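Local coordinates for protein fumarate reductase iron-sulfur subunit (Mycolicibacterium smegmatis, PDB 7D6V) that probably relays electrons from succinate oxidation toward quinone through its three iron-sulfur clusters, as the iron-sulfur subunit of the succinate dehydrogenase Sdh1, at residues A2-K7 with V25-G30; S117-K122 with P184-D189; C145-L150 with G170-M175. All blocks are in the same frame, centred on the assembly; numbering follows the deposited sequence.

Interaction 1: residues A2-K7 with V25-G30; sequences ATYDAK and VEVNDG
Y4 and V27 form the tight centre of this antiparallel pairing, gripping each other through both backbone and side chains. V27 N gives a nearly straight bond to Y4 O (2.8 Å), and Y4 N returns one to V27 O (3.1 Å). Two residues along each strand, A6 N binds V25 O at 2.7 Å and V25 N reaches back to A6 O. Between these two hydrogen-bonded pairs sits the non-hydrogen-bonded pair D5–E26, whose side chains rise on the other face. The Y4 ring lies beside V27 because its CG stands between the backbone N and the carbonyl carbon (chi1 64°). V27 CB then rests over one ring face, toward the rim, as a CH-pi contact 4.2 Å from the centroid. The two branches of V27 divide the work: CG1 lies near CE2 and OH of Y4, while CG2 meets A6 CB at 3.5 Å. A beta-branched valine and a small alanine suit this apolar face, where V25 and V27 also pack on I36 of helix 33-43.

The D5–E26 face is looser and more exposed. Acidic side chains suit it because their carboxylates can be hydrated; D5 OD1 and E26 OE2 stay 5.7 Å apart. Past the end of the paired strands, T3 OG1 bonds to N28 OD1 (2.8 Å), and N28 ND2 turns to E26 OE1 and to E31, so the amide is used at both ends. Strands 4-14 and 17-27 form a beta hairpin packed on helix 33-43, consistent with the beta-grasp fold of 2Fe-2S ferredoxin domains.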
ATOM      1  N   ALA B   2     -27.475   3.111  14.503  1.00 28.53           N
ATOM      2  CA  ALA B   2     -27.170   3.463  15.882  1.00 28.53           C
ATOM      3  C   ALA B   2     -26.140   4.581  15.946  1.00 28.53           C
ATOM      4  O   ALA B   2     -24.945   4.329  16.097  1.00 28.53           O
ATOM      5  CB  ALA B   2     -26.677   2.247  16.645  1.00 28.53           C
ATOM      6  N   THR B   3     -26.612   5.817  15.819  1.00 25.97           N
ATOM      7  CA  THR B   3     -25.767   6.994  15.958  1.00 25.97           C
ATOM      8  C   THR B   3     -25.707   7.397  17.424  1.00 25.97           C
ATOM      9  O   THR B   3     -26.743   7.615  18.057  1.00 25.97           O
ATOM     10  CB  THR B   3     -26.298   8.148  15.109  1.00 25.97           C
ATOM     11  OG1 THR B   3     -26.317   7.757  13.731  1.00 25.97           O
ATOM     12  CG2 THR B   3     -25.433   9.373  15.268  1.00 25.97           C
ATOM     13  N   TYR B   4     -24.493   7.491  17.959  1.00 24.17           N
ATOM     14  CA  TYR B   4     -24.281   7.783  19.367  1.00 24.17           C
ATOM     15  C   TYR B   4     -23.120   8.757  19.499  1.00 24.17           C
ATOM     16  O   TYR B   4     -22.478   9.131  18.514  1.00 24.17           O
ATOM     17  CB  TYR B   4     -24.016   6.502  20.167  1.00 24.17           C
ATOM     18  CG  TYR B   4     -22.744   5.788  19.775  1.00 24.17           C
ATOM     19  CD1 TYR B   4     -21.620   5.843  20.582  1.00 24.17           C
ATOM     20  CD2 TYR B   4     -22.667   5.060  18.600  1.00 24.17           C
ATOM     21  CE1 TYR B   4     -20.457   5.197  20.228  1.00 24.17           C
ATOM     22  CE2 TYR B   4     -21.509   4.412  18.239  1.00 24.17           C
ATOM     23  CZ  TYR B   4     -20.408   4.482  19.058  1.00 24.17           C
ATOM     24  OH  TYR B   4     -19.251   3.832  18.701  1.00 24.17           O
ATOM     25  N   ASP B   5     -22.851   9.165  20.733  1.00 23.28           N
ATOM     26  CA  ASP B   5     -21.752  10.067  21.057  1.00 23.28           C
ATOM     27  C   ASP B   5     -20.673   9.251  21.756  1.00 23.28           C
ATOM     28  O   ASP B   5     -20.906   8.704  22.837  1.00 23.28           O
ATOM     29  CB  ASP B   5     -22.237  11.218  21.934  1.00 23.28           C
ATOM     30  CG  ASP B   5     -22.829  12.359  21.127  1.00 23.28           C
ATOM     31  OD1 ASP B   5     -22.369  12.592  19.992  1.00 23.28           O
ATOM     32  OD2 ASP B   5     -23.756  13.024  21.630  1.00 23.28           O
ATOM     33  N   ALA B   6     -19.500   9.170  21.140  1.00 21.24           N
ATOM     34  CA  ALA B   6     -18.403   8.378  21.671  1.00 21.24           C
ATOM     35  C   ALA B   6     -17.473   9.234  22.519  1.00 21.24           C
ATOM     36  O   ALA B   6     -17.503  10.464  22.477  1.00 21.24           O
ATOM     37  CB  ALA B   6     -17.613   7.721  20.543  1.00 21.24           C
ATOM     38  N   LYS B   7     -16.637   8.556  23.301  1.00 19.90           N
ATOM     39  CA  LYS B   7     -15.625   9.198  24.133  1.00 19.90           C
ATOM     40  C   LYS B   7     -14.249   8.872  23.568  1.00 19.90           C
ATOM     41  O   LYS B   7     -13.795   7.724  23.640  1.00 19.90           O
ATOM     42  CB  LYS B   7     -15.748   8.750  25.587  1.00 19.90           C
ATOM     43  CG  LYS B   7     -17.055   9.160  26.245  1.00 19.90           C
ATOM     44  CD  LYS B   7     -17.102   8.753  27.706  1.00 19.90           C
ATOM     45  CE  LYS B   7     -17.226   7.245  27.861  1.00 19.90           C
ATOM     46  NZ  LYS B   7     -18.521   6.728  27.353  1.00 19.90           N
ATOM     47  N   VAL B  25     -17.502  12.969  20.445  1.00 20.30           N
ATOM     48  CA  VAL B  25     -17.800  13.097  19.024  1.00 20.30           C
ATOM     49  C   VAL B  25     -18.945  12.162  18.665  1.00 20.30           C
ATOM     50  O   VAL B  25     -19.115  11.094  19.260  1.00 20.30           O
ATOM     51  CB  VAL B  25     -16.561  12.795  18.148  1.00 20.30           C
ATOM     52  CG1 VAL B  25     -16.799  13.212  16.707  1.00 20.30           C
ATOM     53  CG2 VAL B  25     -15.327  13.483  18.703  1.00 20.30           C
ATOM     54  N   GLU B  26     -19.735  12.574  17.677  1.00 23.04           N
ATOM     55  CA  GLU B  26     -20.838  11.769  17.173  1.00 23.04           C
ATOM     56  C   GLU B  26     -20.328  10.714  16.200  1.00 23.04           C
ATOM     57  O   GLU B  26     -19.585  11.027  15.266  1.00 23.04           O
ATOM     58  CB  GLU B  26     -21.862  12.671  16.491  1.00 23.04           C
ATOM     59  CG  GLU B  26     -23.043  11.949  15.893  1.00 23.04           C
ATOM     60  CD  GLU B  26     -23.587  12.659  14.670  1.00 23.04           C
ATOM     61  OE1 GLU B  26     -22.951  12.569  13.600  1.00 23.04           O
ATOM     62  OE2 GLU B  26     -24.649  13.308  14.779  1.00 23.04           O
ATOM     63  N   VAL B  27     -20.732   9.465  16.414  1.00 23.97           N
ATOM     64  CA  VAL B  27     -20.301   8.336  15.596  1.00 23.97           C
ATOM     65  C   VAL B  27     -21.516   7.751  14.891  1.00 23.97           C
ATOM     66  O   VAL B  27     -22.551   7.518  15.523  1.00 23.97           O
ATOM     67  CB  VAL B  27     -19.591   7.263  16.439  1.00 23.97           C
ATOM     68  CG1 VAL B  27     -19.226   6.064  15.581  1.00 23.97           C
ATOM     69  CG2 VAL B  27     -18.353   7.839  17.085  1.00 23.97           C
ATOM     70  N   ASN B  28     -21.390   7.527  13.589  1.00 26.84           N
ATOM     71  CA  ASN B  28     -22.412   6.858  12.799  1.00 26.84           C
ATOM     72  C   ASN B  28     -21.974   5.436  12.461  1.00 26.84           C
ATOM     73  O   ASN B  28     -20.803   5.073  12.575  1.00 26.84           O
ATOM     74  CB  ASN B  28     -22.709   7.638  11.516  1.00 26.84           C
ATOM     75  CG  ASN B  28     -23.309   8.996  11.787  1.00 26.84           C
ATOM     76  OD1 ASN B  28     -24.493   9.111  12.092  1.00 26.84           O
ATOM     77  ND2 ASN B  28     -22.496  10.037  11.671  1.00 26.84           N
ATOM     78  N   ASP B  29     -22.943   4.628  12.039  1.00 29.60           N
ATOM     79  CA  ASP B  29     -22.658   3.254  11.651  1.00 29.60           C
ATOM     80  C   ASP B  29     -21.821   3.221  10.377  1.00 29.60           C
ATOM     81  O   ASP B  29     -22.133   3.905   9.400  1.00 29.60           O
ATOM     82  CB  ASP B  29     -23.958   2.483  11.441  1.00 29.60           C
ATOM     83  CG  ASP B  29     -24.640   2.123  12.743  1.00 29.60           C
ATOM     84  OD1 ASP B  29     -24.004   1.465  13.592  1.00 29.60           O
ATOM     85  OD2 ASP B  29     -25.817   2.499  12.917  1.00 29.60           O
ATOM     86  N   GLY B  30     -20.756   2.426  10.394  1.00 29.64           N
ATOM     87  CA  GLY B  30     -19.934   2.235   9.218  1.00 29.64           C
ATOM     88  C   GLY B  30     -18.796   3.211   9.036  1.00 29.64           C
ATOM     89  O   GLY B  30     -18.271   3.321   7.922  1.00 29.64           O
TER

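Interaction 2: residues S117-K122 with P184-D189; sequences SFTPPK and PLDTVD
D186 OD1 accepts the backbone N-H of T119 in an almost straight bond of 2.9 Å (170° at the hydrogen), met from above the carboxylate plane. The other oxygen, D186 OD2, makes a salt bridge to R190 and takes a weak bond from V188 N. Aspartate suits the place: its short arm can accept the T119 N-H while the carboxylate also pairs with R190, so the buried charge is probably balanced. R190 also binds S117 O, tying both loops to one guanidinium group.

F118 runs alongside D186 but points the other way, its CG swung trans to the backbone N (chi1 166°), and its CD2 comes to 3.4 Å from D186 OD1, the ring and carboxylate planes turned 45° apart. The ring of H183 meets it as well, and P120 N sits over one face toward the rim. The rest of the grip on T119 is slacker: T187 N makes only a weak bond to T119 O (3.1 Å), and V188 CG2 packs on T119 CB at 3.7 Å. P121, having no N-H to bury, brings its ring carbon CD to 3.3 Å from L185 O.

Neither segment is helix or strand. The contact ties the loop between helices 107-112 and 133-142 to the one between helices 171-181 and 191-196, at the surface where T103 and Q153 of succinate dehydrogenase subunit A touch F118 and S117.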
ATOM      1  N   SER B 117      20.810  -1.395  -3.746  1.00 15.98           N
ATOM      2  CA  SER B 117      19.615  -1.437  -4.567  1.00 15.98           C
ATOM      3  C   SER B 117      19.674  -2.608  -5.542  1.00 15.98           C
ATOM      4  O   SER B 117      20.628  -3.388  -5.565  1.00 15.98           O
ATOM      5  CB  SER B 117      19.438  -0.113  -5.302  1.00 15.98           C
ATOM      6  OG  SER B 117      19.136   0.927  -4.391  1.00 15.98           O
ATOM      7  N   PHE B 118      18.627  -2.736  -6.352  1.00 15.83           N
ATOM      8  CA  PHE B 118      18.569  -3.795  -7.347  1.00 15.83           C
ATOM      9  C   PHE B 118      19.693  -3.635  -8.361  1.00 15.83           C
ATOM     10  O   PHE B 118      19.894  -2.554  -8.920  1.00 15.83           O
ATOM     11  CB  PHE B 118      17.211  -3.775  -8.047  1.00 15.83           C
ATOM     12  CG  PHE B 118      17.156  -4.604  -9.296  1.00 15.83           C
ATOM     13  CD1 PHE B 118      17.084  -4.001 -10.537  1.00 15.83           C
ATOM     14  CD2 PHE B 118      17.170  -5.983  -9.228  1.00 15.83           C
ATOM     15  CE1 PHE B 118      17.033  -4.757 -11.684  1.00 15.83           C
ATOM     16  CE2 PHE B 118      17.120  -6.743 -10.372  1.00 15.83           C
ATOM     17  CZ  PHE B 118      17.050  -6.130 -11.600  1.00 15.83           C
ATOM     18  N   THR B 119      20.430  -4.713  -8.587  1.00 18.00           N
ATOM     19  CA  THR B 119      21.537  -4.718  -9.542  1.00 18.00           C
ATOM     20  C   THR B 119      21.289  -5.776 -10.605  1.00 18.00           C
ATOM     21  O   THR B 119      21.422  -6.981 -10.319  1.00 18.00           O
ATOM     22  CB  THR B 119      22.865  -4.976  -8.833  1.00 18.00           C
ATOM     23  OG1 THR B 119      22.953  -4.147  -7.669  1.00 18.00           O
ATOM     24  CG2 THR B 119      24.026  -4.658  -9.752  1.00 18.00           C
ATOM     25  N   PRO B 120      20.926  -5.395 -11.824  1.00 20.16           N
ATOM     26  CA  PRO B 120      20.748  -6.379 -12.887  1.00 20.16           C
ATOM     27  C   PRO B 120      22.080  -6.726 -13.525  1.00 20.16           C
ATOM     28  O   PRO B 120      23.080  -6.027 -13.306  1.00 20.16           O
ATOM     29  CB  PRO B 120      19.828  -5.654 -13.876  1.00 20.16           C
ATOM     30  CG  PRO B 120      20.176  -4.219 -13.702  1.00 20.16           C
ATOM     31  CD  PRO B 120      20.590  -4.031 -12.266  1.00 20.16           C
ATOM     32  N   PRO B 121      22.146  -7.807 -14.302  1.00 23.37           N
ATOM     33  CA  PRO B 121      23.368  -8.081 -15.066  1.00 23.37           C
ATOM     34  C   PRO B 121      23.655  -6.950 -16.040  1.00 23.37           C
ATOM     35  O   PRO B 121      22.743  -6.380 -16.643  1.00 23.37           O
ATOM     36  CB  PRO B 121      23.044  -9.388 -15.795  1.00 23.37           C
ATOM     37  CG  PRO B 121      21.967 -10.015 -14.986  1.00 23.37           C
ATOM     38  CD  PRO B 121      21.157  -8.889 -14.432  1.00 23.37           C
ATOM     39  N   LYS B 122      24.934  -6.620 -16.194  1.00 26.09           N
ATOM     40  CA  LYS B 122      25.301  -5.487 -17.041  1.00 26.09           C
ATOM     41  C   LYS B 122      25.558  -5.918 -18.481  1.00 26.09           C
ATOM     42  O   LYS B 122      26.546  -5.544 -19.109  1.00 26.09           O
ATOM     43  CB  LYS B 122      26.515  -4.776 -16.455  1.00 26.09           C
ATOM     44  CG  LYS B 122      26.282  -4.218 -15.063  1.00 26.09           C
ATOM     45  CD  LYS B 122      25.153  -3.196 -15.071  1.00 26.09           C
ATOM     46  CE  LYS B 122      24.723  -2.829 -13.660  1.00 26.09           C
ATOM     47  NZ  LYS B 122      23.938  -3.915 -13.020  1.00 26.09           N
ATOM     48  N   PRO B 184      15.037 -13.048  -8.958  1.00 14.65           N
ATOM     49  CA  PRO B 184      15.759 -13.985  -9.835  1.00 14.65           C
ATOM     50  C   PRO B 184      16.861 -13.349 -10.665  1.00 14.65           C
ATOM     51  O   PRO B 184      17.756 -14.067 -11.120  1.00 14.65           O
ATOM     52  CB  PRO B 184      14.649 -14.558 -10.725  1.00 14.65           C
ATOM     53  CG  PRO B 184      13.518 -13.599 -10.611  1.00 14.65           C
ATOM     54  CD  PRO B 184      13.595 -13.016  -9.247  1.00 14.65           C
ATOM     55  N   LEU B 185      16.832 -12.037 -10.880  1.00 16.48           N
ATOM     56  CA  LEU B 185      17.802 -11.382 -11.746  1.00 16.48           C
ATOM     57  C   LEU B 185      18.779 -10.483 -11.000  1.00 16.48           C
ATOM     58  O   LEU B 185      19.630  -9.862 -11.642  1.00 16.48           O
ATOM     59  CB  LEU B 185      17.079 -10.573 -12.828  1.00 16.48           C
ATOM     60  CG  LEU B 185      16.362 -11.397 -13.898  1.00 16.48           C
ATOM     61  CD1 LEU B 185      15.749 -10.494 -14.944  1.00 16.48           C
ATOM     62  CD2 LEU B 185      17.314 -12.384 -14.542  1.00 16.48           C
ATOM     63  N   ASP B 186      18.687 -10.392  -9.676  1.00 16.83           N
ATOM     64  CA  ASP B 186      19.629  -9.581  -8.921  1.00 16.83           C
ATOM     65  C   ASP B 186      20.983 -10.279  -8.825  1.00 16.83           C
ATOM     66  O   ASP B 186      21.092 -11.504  -8.913  1.00 16.83           O
ATOM     67  CB  ASP B 186      19.087  -9.281  -7.525  1.00 16.83           C
ATOM     68  CG  ASP B 186      19.851  -8.171  -6.831  1.00 16.83           C
ATOM     69  OD1 ASP B 186      19.552  -6.989  -7.087  1.00 16.83           O
ATOM     70  OD2 ASP B 186      20.753  -8.478  -6.026  1.00 16.83           O
ATOM     71  N   THR B 187      22.027  -9.473  -8.632  1.00 18.23           N
ATOM     72  CA  THR B 187      23.405  -9.947  -8.653  1.00 18.23           C
ATOM     73  C   THR B 187      24.109  -9.852  -7.306  1.00 18.23           C
ATOM     74  O   THR B 187      24.927 -10.719  -6.989  1.00 18.23           O
ATOM     75  CB  THR B 187      24.203  -9.161  -9.707  1.00 18.23           C
ATOM     76  OG1 THR B 187      23.833  -9.609 -11.016  1.00 18.23           O
ATOM     77  CG2 THR B 187      25.703  -9.344  -9.534  1.00 18.23           C
ATOM     78  N   VAL B 188      23.781  -8.857  -6.489  1.00 17.41           N
ATOM     79  CA  VAL B 188      24.459  -8.637  -5.215  1.00 17.41           C
ATOM     80  C   VAL B 188      24.006  -9.676  -4.196  1.00 17.41           C
ATOM     81  O   VAL B 188      22.859 -10.137  -4.211  1.00 17.41           O
ATOM     82  CB  VAL B 188      24.196  -7.200  -4.725  1.00 17.41           C
ATOM     83  CG1 VAL B 188      24.950  -6.911  -3.441  1.00 17.41           C
ATOM     84  CG2 VAL B 188      24.581  -6.210  -5.802  1.00 17.41           C
ATOM     85  N   ASP B 189      24.918 -10.053  -3.297  1.00 18.08           N
ATOM     86  CA  ASP B 189      24.630 -11.103  -2.323  1.00 18.08           C
ATOM     87  C   ASP B 189      23.845 -10.568  -1.127  1.00 18.08           C
ATOM     88  O   ASP B 189      22.714 -10.996  -0.876  1.00 18.08           O
ATOM     89  CB  ASP B 189      25.937 -11.755  -1.866  1.00 18.08           C
ATOM     90  CG  ASP B 189      25.715 -13.082  -1.170  1.00 18.08           C
ATOM     91  OD1 ASP B 189      24.548 -13.493  -1.023  1.00 18.08           O
ATOM     92  OD2 ASP B 189      26.713 -13.720  -0.779  1.00 18.08           O
TER

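Interaction 3: residues C145-L150 with G170-M175; sequences CIECFL and GPRFHM. With SF4 (iron/sulfur cluster), chain F; F3S (Fe3-s4 cluster), chain G.
The sulfur of C145, already bound to an iron of the 4Fe-4S cluster, lies over the centre of the R172 guanidinium, 3.7 Å above its plane. A cationic face against a metal-bound thiolate would probably temper the negative charge of the cluster site. C145 SG binds iron FE3 at 2.4 Å, placed there by a first torsion that sets it anti to the backbone N (chi1 155°).

The edge of the same guanidinium is taken by E147. OE2 receives R172 NE at 3.2 Å, on the anti side of the carboxylate, and a weaker bond from R172 NH1. The two planes stand 82° apart, nearly perpendicular, so this is no flat two-oxygen pairing: one oxygen serves both nitrogens. E147 OE1 is held by Q145 of succinate dehydrogenase subunit A, which satisfies the second end of this buried acid. Arginine suits its place because its chain, bent at chi2 (-97°), is long enough to bring its guanidinium from the helix to both C145 and E147. Its CD packs over the centre of the F173 ring and lies at the edge of F149.

M175 adds a flexible apolar tip, its CE touching C145 CB at 3.6 Å. C148 SG binds iron FE4 and also accepts L150 N (2.9 Å), a backbone bond to a thiolate that probably helps stabilise the cluster. With C151 and C213, these cysteines line the 4Fe-4S pocket of the ferredoxin-like dicluster domain. P171, at the start of helix 171-181, brings its CB to 3.4 Å from S3 of the 3Fe-4S cluster. The first turn of that helix thus borders both cluster sites; loop 145-150 leads into helix 150-154, and M175 leans on A223 of helix 219-235.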
ATOM      1  N   CYS B 145       4.142  -4.249   0.225  1.00 12.48           N
ATOM      2  CA  CYS B 145       4.320  -3.346   1.362  1.00 12.48           C
ATOM      3  C   CYS B 145       4.086  -1.835   1.249  1.00 12.48           C
ATOM      4  O   CYS B 145       4.935  -1.109   0.732  1.00 12.48           O
ATOM      5  CB  CYS B 145       5.699  -3.584   1.991  1.00 12.48           C
ATOM      6  SG  CYS B 145       6.369  -2.162   2.884  1.00 12.48           S
ATOM      7  N   ILE B 146       2.938  -1.365   1.739  1.00 13.29           N
ATOM      8  CA  ILE B 146       2.709   0.071   1.807  1.00 13.29           C
ATOM      9  C   ILE B 146       3.511   0.584   2.995  1.00 13.29           C
ATOM     10  O   ILE B 146       3.366   0.090   4.117  1.00 13.29           O
ATOM     11  CB  ILE B 146       1.211   0.405   1.930  1.00 13.29           C
ATOM     12  CG1 ILE B 146       0.612  -0.117   3.238  1.00 13.29           C
ATOM     13  CG2 ILE B 146       0.443  -0.190   0.767  1.00 13.29           C
ATOM     14  CD1 ILE B 146      -0.659   0.570   3.645  1.00 13.29           C
ATOM     15  N   GLU B 147       4.399   1.536   2.752  1.00 12.52           N
ATOM     16  CA  GLU B 147       5.365   1.860   3.791  1.00 12.52           C
ATOM     17  C   GLU B 147       4.687   2.612   4.928  1.00 12.52           C
ATOM     18  O   GLU B 147       4.859   3.824   5.083  1.00 12.52           O
ATOM     19  CB  GLU B 147       6.526   2.654   3.201  1.00 12.52           C
ATOM     20  CG  GLU B 147       7.483   1.786   2.411  1.00 12.52           C
ATOM     21  CD  GLU B 147       8.613   2.571   1.793  1.00 12.52           C
ATOM     22  OE1 GLU B 147       8.425   3.773   1.522  1.00 12.52           O
ATOM     23  OE2 GLU B 147       9.691   1.984   1.579  1.00 12.52           O
ATOM     24  N   CYS B 148       3.945   1.876   5.749  1.00 11.97           N
ATOM     25  CA  CYS B 148       3.260   2.457   6.896  1.00 11.97           C
ATOM     26  C   CYS B 148       4.213   2.525   8.087  1.00 11.97           C
ATOM     27  O   CYS B 148       4.134   3.439   8.909  1.00 11.97           O
ATOM     28  CB  CYS B 148       2.020   1.639   7.256  1.00 11.97           C
ATOM     29  SG  CYS B 148       2.337   0.258   8.379  1.00 11.97           S
ATOM     30  N   PHE B 149       5.114   1.550   8.170  1.00 11.83           N
ATOM     31  CA  PHE B 149       6.097   1.486   9.248  1.00 11.83           C
ATOM     32  C   PHE B 149       5.479   1.089  10.581  1.00 11.83           C
ATOM     33  O   PHE B 149       6.047   1.368  11.640  1.00 11.83           O
ATOM     34  CB  PHE B 149       6.854   2.811   9.378  1.00 11.83           C
ATOM     35  CG  PHE B 149       7.451   3.291   8.088  1.00 11.83           C
ATOM     36  CD1 PHE B 149       8.221   2.444   7.312  1.00 11.83           C
ATOM     37  CD2 PHE B 149       7.230   4.580   7.645  1.00 11.83           C
ATOM     38  CE1 PHE B 149       8.768   2.877   6.125  1.00 11.83           C
ATOM     39  CE2 PHE B 149       7.774   5.018   6.459  1.00 11.83           C
ATOM     40  CZ  PHE B 149       8.545   4.166   5.698  1.00 11.83           C
ATOM     41  N   LEU B 150       4.322   0.427  10.553  1.00 11.59           N
ATOM     42  CA  LEU B 150       3.742  -0.092  11.786  1.00 11.59           C
ATOM     43  C   LEU B 150       4.591  -1.222  12.351  1.00 11.59           C
ATOM     44  O   LEU B 150       4.721  -1.363  13.573  1.00 11.59           O
ATOM     45  CB  LEU B 150       2.310  -0.561  11.538  1.00 11.59           C
ATOM     46  CG  LEU B 150       1.254   0.527  11.339  1.00 11.59           C
ATOM     47  CD1 LEU B 150      -0.062  -0.080  10.896  1.00 11.59           C
ATOM     48  CD2 LEU B 150       1.071   1.344  12.598  1.00 11.59           C
ATOM     49  N   GLY B 170      15.261  -2.953  11.140  1.00 11.70           N
ATOM     50  CA  GLY B 170      13.845  -3.120  11.338  1.00 11.70           C
ATOM     51  C   GLY B 170      13.248  -4.167  10.425  1.00 11.70           C
ATOM     52  O   GLY B 170      13.858  -4.590   9.440  1.00 11.70           O
ATOM     53  N   PRO B 171      12.032  -4.613  10.748  1.00 11.57           N
ATOM     54  CA  PRO B 171      11.384  -5.643   9.917  1.00 11.57           C
ATOM     55  C   PRO B 171      11.208  -5.252   8.461  1.00 11.57           C
ATOM     56  O   PRO B 171      11.413  -6.091   7.577  1.00 11.57           O
ATOM     57  CB  PRO B 171      10.024  -5.839  10.605  1.00 11.57           C
ATOM     58  CG  PRO B 171       9.918  -4.757  11.638  1.00 11.57           C
ATOM     59  CD  PRO B 171      11.293  -4.352  11.990  1.00 11.57           C
ATOM     60  N   ARG B 172      10.841  -3.999   8.182  1.00 11.99           N
ATOM     61  CA  ARG B 172      10.550  -3.603   6.808  1.00 11.99           C
ATOM     62  C   ARG B 172      11.782  -3.731   5.924  1.00 11.99           C
ATOM     63  O   ARG B 172      11.701  -4.229   4.797  1.00 11.99           O
ATOM     64  CB  ARG B 172      10.009  -2.172   6.776  1.00 11.99           C
ATOM     65  CG  ARG B 172       9.424  -1.740   5.440  1.00 11.99           C
ATOM     66  CD  ARG B 172      10.436  -0.961   4.613  1.00 11.99           C
ATOM     67  NE  ARG B 172       9.982  -0.715   3.249  1.00 11.99           N
ATOM     68  CZ  ARG B 172       9.989  -1.621   2.277  1.00 11.99           C
ATOM     69  NH1 ARG B 172       9.553  -1.299   1.069  1.00 11.99           N
ATOM     70  NH2 ARG B 172      10.426  -2.848   2.509  1.00 11.99           N
ATOM     71  N   PHE B 173      12.939  -3.329   6.429  1.00 12.51           N
ATOM     72  CA  PHE B 173      14.122  -3.292   5.585  1.00 12.51           C
ATOM     73  C   PHE B 173      14.859  -4.620   5.535  1.00 12.51           C
ATOM     74  O   PHE B 173      15.512  -4.916   4.532  1.00 12.51           O
ATOM     75  CB  PHE B 173      15.023  -2.153   6.046  1.00 12.51           C
ATOM     76  CG  PHE B 173      14.395  -0.818   5.840  1.00 12.51           C
ATOM     77  CD1 PHE B 173      14.285  -0.288   4.570  1.00 12.51           C
ATOM     78  CD2 PHE B 173      13.843  -0.127   6.901  1.00 12.51           C
ATOM     79  CE1 PHE B 173      13.678   0.923   4.367  1.00 12.51           C
ATOM     80  CE2 PHE B 173      13.234   1.087   6.699  1.00 12.51           C
ATOM     81  CZ  PHE B 173      13.151   1.610   5.432  1.00 12.51           C
ATOM     82  N   HIS B 174      14.724  -5.461   6.558  1.00 11.83           N
ATOM     83  CA  HIS B 174      15.164  -6.841   6.399  1.00 11.83           C
ATOM     84  C   HIS B 174      14.260  -7.596   5.433  1.00 11.83           C
ATOM     85  O   HIS B 174      14.737  -8.448   4.674  1.00 11.83           O
ATOM     86  CB  HIS B 174      15.227  -7.528   7.760  1.00 11.83           C
ATOM     87  CG  HIS B 174      16.394  -7.097   8.590  1.00 11.83           C
ATOM     88  ND1 HIS B 174      17.694  -7.428   8.273  1.00 11.83           N
ATOM     89  CD2 HIS B 174      16.462  -6.339   9.709  1.00 11.83           C
ATOM     90  CE1 HIS B 174      18.510  -6.903   9.166  1.00 11.83           C
ATOM     91  NE2 HIS B 174      17.788  -6.237  10.049  1.00 11.83           N
ATOM     92  N   MET B 175      12.966  -7.274   5.419  1.00 11.78           N
ATOM     93  CA  MET B 175      12.083  -7.802   4.386  1.00 11.78           C
ATOM     94  C   MET B 175      12.498  -7.308   3.006  1.00 11.78           C
ATOM     95  O   MET B 175      12.413  -8.048   2.022  1.00 11.78           O
ATOM     96  CB  MET B 175      10.636  -7.412   4.686  1.00 11.78           C
ATOM     97  CG  MET B 175       9.620  -8.001   3.730  1.00 11.78           C
ATOM     98  SD  MET B 175       7.979  -7.299   3.938  1.00 11.78           S
ATOM     99  CE  MET B 175       8.266  -5.617   3.411  1.00 11.78           C
TER
HETATM  100 FE1  SF4 F 302       5.714  -3.075   7.866  1.00 12.21          FE
HETATM  101 FE2  SF4 F 302       3.439  -4.482   6.466  1.00 12.21          FE
HETATM  102 FE3  SF4 F 302       5.196  -2.561   4.936  1.00 12.21          FE
HETATM  103 FE4  SF4 F 302       3.271  -1.517   7.015  1.00 12.21          FE
HETATM  104  S1  SF4 F 302       3.095  -2.742   5.275  1.00 12.21           S
HETATM  105  S2  SF4 F 302       5.371  -1.336   6.676  1.00 12.21           S
HETATM  106  S3  SF4 F 302       3.613  -3.257   8.206  1.00 12.21           S
HETATM  107  S4  SF4 F 302       5.539  -4.300   6.126  1.00 12.21           S
HETATM  108 FE1  F3S G 303      10.231  -7.301  14.954  1.00 15.13          FE
HETATM  109 FE3  F3S G 303       9.127  -9.444  13.767  1.00 15.13          FE
HETATM  110 FE4  F3S G 303      11.696  -9.618  14.538  1.00 15.13          FE
HETATM  111  S1  F3S G 303       8.301  -8.268  15.470  1.00 15.13           S
HETATM  112  S2  F3S G 303      11.767  -8.285  16.363  1.00 15.13           S
HETATM  113  S3  F3S G 303      10.862  -8.181  12.930  1.00 15.13           S
HETATM  114  S4  F3S G 303      10.196 -11.305  14.522  1.00 15.13           S

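In the fold
From the N terminus, interaction 1 comes first and closes early: residues 2-7 meet 25-30 as the two ends of the hairpin in the 2Fe-2S domain. The chain then passes helix 33-43, the 2Fe-2S pocket and helix 107-112 before 117-122 opens interaction 2, which closes only at 184-189 and so ties the loop after helix 107-112 to the loop after helix 171-181. Nested inside that long loop, interaction 3 joins the cysteine loop 145-150 to helix 171-181. Interactions 1 and 2 lie on opposite sides of the chain's centre, their own centres 52 Å apart, whereas interaction 3 lies about 5 Å from it. No two of them touch.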